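Local coordinates for hemolysins related proteins containing CBS domains (Klebsiella pneumoniae subsp. pneumoniae, PDB 3HF7), which is of unknown function but carries a pair of CBS domains that binds AMP, within what is probably a membrane protein of the UPF0053 family, at residues I38-D43 against S50-R55. Residues are numbered along the deposited sequence; the frame is centred on the assembly and turned at random.
Sequences IVLYRD and SMLRVR
Strands 37-41 and 48-53 form a beta hairpin of the CBS-domain pair, and Ile38, Val39 and Leu40 pair here antiparallel with Leu52, Met51 and Ser50. Two hydrogen-bonded pairs flank a non-hydrogen-bonded one. Ile38 N gives its hydrogen to Leu52 O at 3.0 Å, and Leu52 N returns the bond to Ile38 O. The link from Leu40 N to Ser50 O, 2.9 Å, is nearly straight at 170°, whereas Ser50 N to Leu40 O is longer at 3.3 Å. Strand 16-18 borders the other side of strand 37-41, where Val39 and Tyr41 bond to the backbone of Ile17.

Side chains alternate between the two faces. On one, Leu40 touches both Ser50 and Leu52 across the strands: its CG lies 4.0 Å from Leu52 CB, and its CD1 packs 3.5 Å from Ser50 OG. Serine is small enough for its hydroxyl to lie alongside the leucine. Ile38, on this same face, crosses Val54 at about a right angle, CG1 to CG2 3.7 Å, joining the strand to the first residue of helix 54-61; both are compact, beta-branched residues suited to a buried contact. On the other face, Met51 is bent at its second and third torsions, which brings CE to 4.0 Å from Val39 CG2, a flexible thioether against a compact valine.

Ile38 also touches the bound AMP, and Arg37, another residue of its site, adjoins Met51. The hairpin followed directly by a helix is characteristic of the CBS fold, in which paired domains hold an adenine nucleotide in the cleft between them.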
loop_
_atom_site.group_PDB
_atom_site.type_symbol
_atom_site.label_atom_id
_atom_site.label_comp_id
_atom_site.label_asym_id
_atom_site.label_seq_id
_atom_site.Cartn_x
_atom_site.Cartn_y
_atom_site.Cartn_z
ATOM N N ILE A 38 -0.665 -2.191 -4.119
ATOM C CA ILE A 38 -1.239 -0.880 -4.445
ATOM C C ILE A 38 -2.450 -0.594 -3.596
ATOM O O ILE A 38 -3.162 -1.513 -3.200
ATOM C CB ILE A 38 -1.662 -0.750 -5.910
ATOM C CG1 ILE A 38 -2.502 -1.955 -6.327
ATOM C CG2 ILE A 38 -0.443 -0.535 -6.803
ATOM C CD1 ILE A 38 -3.792 -1.582 -6.935
ATOM N N VAL A 39 -2.690 0.696 -3.346
ATOM C CA VAL A 39 -3.740 1.115 -2.429
ATOM C C VAL A 39 -5.079 1.127 -3.149
ATOM O O VAL A 39 -5.195 1.636 -4.265
ATOM C CB VAL A 39 -3.442 2.505 -1.776
ATOM C CG1 VAL A 39 -4.463 2.827 -0.686
ATOM C CG2 VAL A 39 -2.038 2.556 -1.195
ATOM N N LEU A 40 -6.083 0.540 -2.507
ATOM C CA LEU A 40 -7.466 0.692 -2.932
ATOM C C LEU A 40 -8.106 1.770 -2.069
ATOM O O LEU A 40 -8.052 1.706 -0.834
ATOM C CB LEU A 40 -8.213 -0.638 -2.788
ATOM C CG LEU A 40 -7.673 -1.848 -3.566
ATOM C CD1 LEU A 40 -8.562 -3.073 -3.297
ATOM C CD2 LEU A 40 -7.536 -1.566 -5.083
ATOM N N TYR A 41 -8.690 2.769 -2.715
ATOM C CA TYR A 41 -9.381 3.825 -1.985
ATOM C C TYR A 41 -10.647 4.295 -2.710
ATOM O O TYR A 41 -10.851 4.024 -3.906
ATOM C CB TYR A 41 -8.445 5.017 -1.778
ATOM C CG TYR A 41 -7.978 5.655 -3.068
ATOM C CD1 TYR A 41 -8.798 6.545 -3.778
ATOM C CD2 TYR A 41 -6.723 5.366 -3.589
ATOM C CE1 TYR A 41 -8.359 7.125 -4.965
ATOM C CE2 TYR A 41 -6.289 5.934 -4.775
ATOM C CZ TYR A 41 -7.098 6.798 -5.449
ATOM O OH TYR A 41 -6.631 7.349 -6.613
ATOM N N ARG A 42 -11.480 5.026 -1.983
ATOM C CA ARG A 42 -12.657 5.612 -2.561
ATOM C C ARG A 42 -12.439 7.134 -2.624
ATOM O O ARG A 42 -12.396 7.809 -1.586
ATOM C CB ARG A 42 -13.853 5.244 -1.695
ATOM C CG ARG A 42 -15.191 5.205 -2.405
ATOM C CD ARG A 42 -16.253 4.601 -1.479
ATOM N NE ARG A 42 -15.861 4.765 -0.074
ATOM C CZ ARG A 42 -15.717 3.773 0.814
ATOM N NH1 ARG A 42 -15.961 2.502 0.483
ATOM N NH2 ARG A 42 -15.343 4.066 2.056
ATOM N N ASP A 43 -12.274 7.659 -3.843
ATOM C CA ASP A 43 -12.187 9.110 -4.098
ATOM C C ASP A 43 -10.800 9.710 -3.960
ATOM O O ASP A 43 -10.301 10.378 -4.869
ATOM C CB ASP A 43 -13.139 9.889 -3.198
ATOM C CG ASP A 43 -14.576 9.711 -3.595
ATOM O OD1 ASP A 43 -14.829 9.549 -4.809
ATOM O OD2 ASP A 43 -15.453 9.741 -2.700
ATOM N N SER A 50 -7.779 -0.490 1.567
ATOM C CA SER A 50 -6.992 -1.699 1.714
ATOM C C SER A 50 -5.746 -1.675 0.848
ATOM O O SER A 50 -5.577 -0.813 -0.014
ATOM C CB SER A 50 -7.857 -2.908 1.380
ATOM O OG SER A 50 -8.571 -2.668 0.183
ATOM N N MET A 51 -4.854 -2.626 1.109
ATOM C CA MET A 51 -3.641 -2.777 0.323
ATOM C C MET A 51 -3.770 -4.084 -0.450
ATOM O O MET A 51 -4.055 -5.130 0.137
ATOM C CB MET A 51 -2.417 -2.769 1.241
ATOM C CG MET A 51 -1.103 -2.731 0.524
ATOM S SD MET A 51 -0.678 -1.120 -0.168
ATOM C CE MET A 51 -0.562 -0.141 1.342
ATOM N N LEU A 52 -3.600 -4.020 -1.767
ATOM C CA LEU A 52 -3.916 -5.153 -2.634
ATOM C C LEU A 52 -2.637 -5.667 -3.235
ATOM O O LEU A 52 -1.883 -4.894 -3.847
ATOM C CB LEU A 52 -4.880 -4.707 -3.744
ATOM C CG LEU A 52 -5.724 -5.652 -4.626
ATOM C CD1 LEU A 52 -5.180 -5.758 -6.042
ATOM C CD2 LEU A 52 -5.957 -7.038 -4.019
ATOM N N ARG A 53 -2.374 -6.961 -3.036
ATOM C CA ARG A 53 -1.213 -7.568 -3.660
ATOM C C ARG A 53 -1.597 -7.823 -5.082
ATOM O O ARG A 53 -2.480 -8.628 -5.361
ATOM C CB ARG A 53 -0.806 -8.845 -2.948
ATOM C CG ARG A 53 -0.286 -8.554 -1.574
ATOM C CD ARG A 53 -0.060 -9.788 -0.764
ATOM N NE ARG A 53 -1.297 -10.254 -0.157
ATOM C CZ ARG A 53 -1.949 -11.348 -0.549
ATOM N NH1 ARG A 53 -1.469 -12.090 -1.545
ATOM N NH2 ARG A 53 -3.080 -11.706 0.061
ATOM N N VAL A 54 -0.962 -7.081 -5.976
ATOM C CA VAL A 54 -1.259 -7.161 -7.404
ATOM C C VAL A 54 -1.171 -8.606 -7.937
ATOM O O VAL A 54 -2.110 -9.090 -8.588
ATOM C CB VAL A 54 -0.336 -6.197 -8.200
ATOM C CG1 VAL A 54 -0.662 -6.219 -9.652
ATOM C CG2 VAL A 54 -0.514 -4.786 -7.695
ATOM N N ARG A 55 -0.059 -9.282 -7.624
ATOM C CA ARG A 55 0.206 -10.657 -8.062
ATOM C C ARG A 55 -0.942 -11.580 -7.719
ATOM O O ARG A 55 -1.270 -12.478 -8.488
ATOM C CB ARG A 55 1.502 -11.196 -7.444
ATOM C CG ARG A 55 1.572 -12.714 -7.391
ATOM C CD ARG A 55 2.993 -13.218 -7.539
ATOM N NE ARG A 55 3.557 -13.659 -6.268
ATOM C CZ ARG A 55 4.200 -12.869 -5.416
ATOM N NH1 ARG A 55 4.385 -11.554 -5.669
ATOM N NH2 ARG A 55 4.654 -13.408 -4.294
#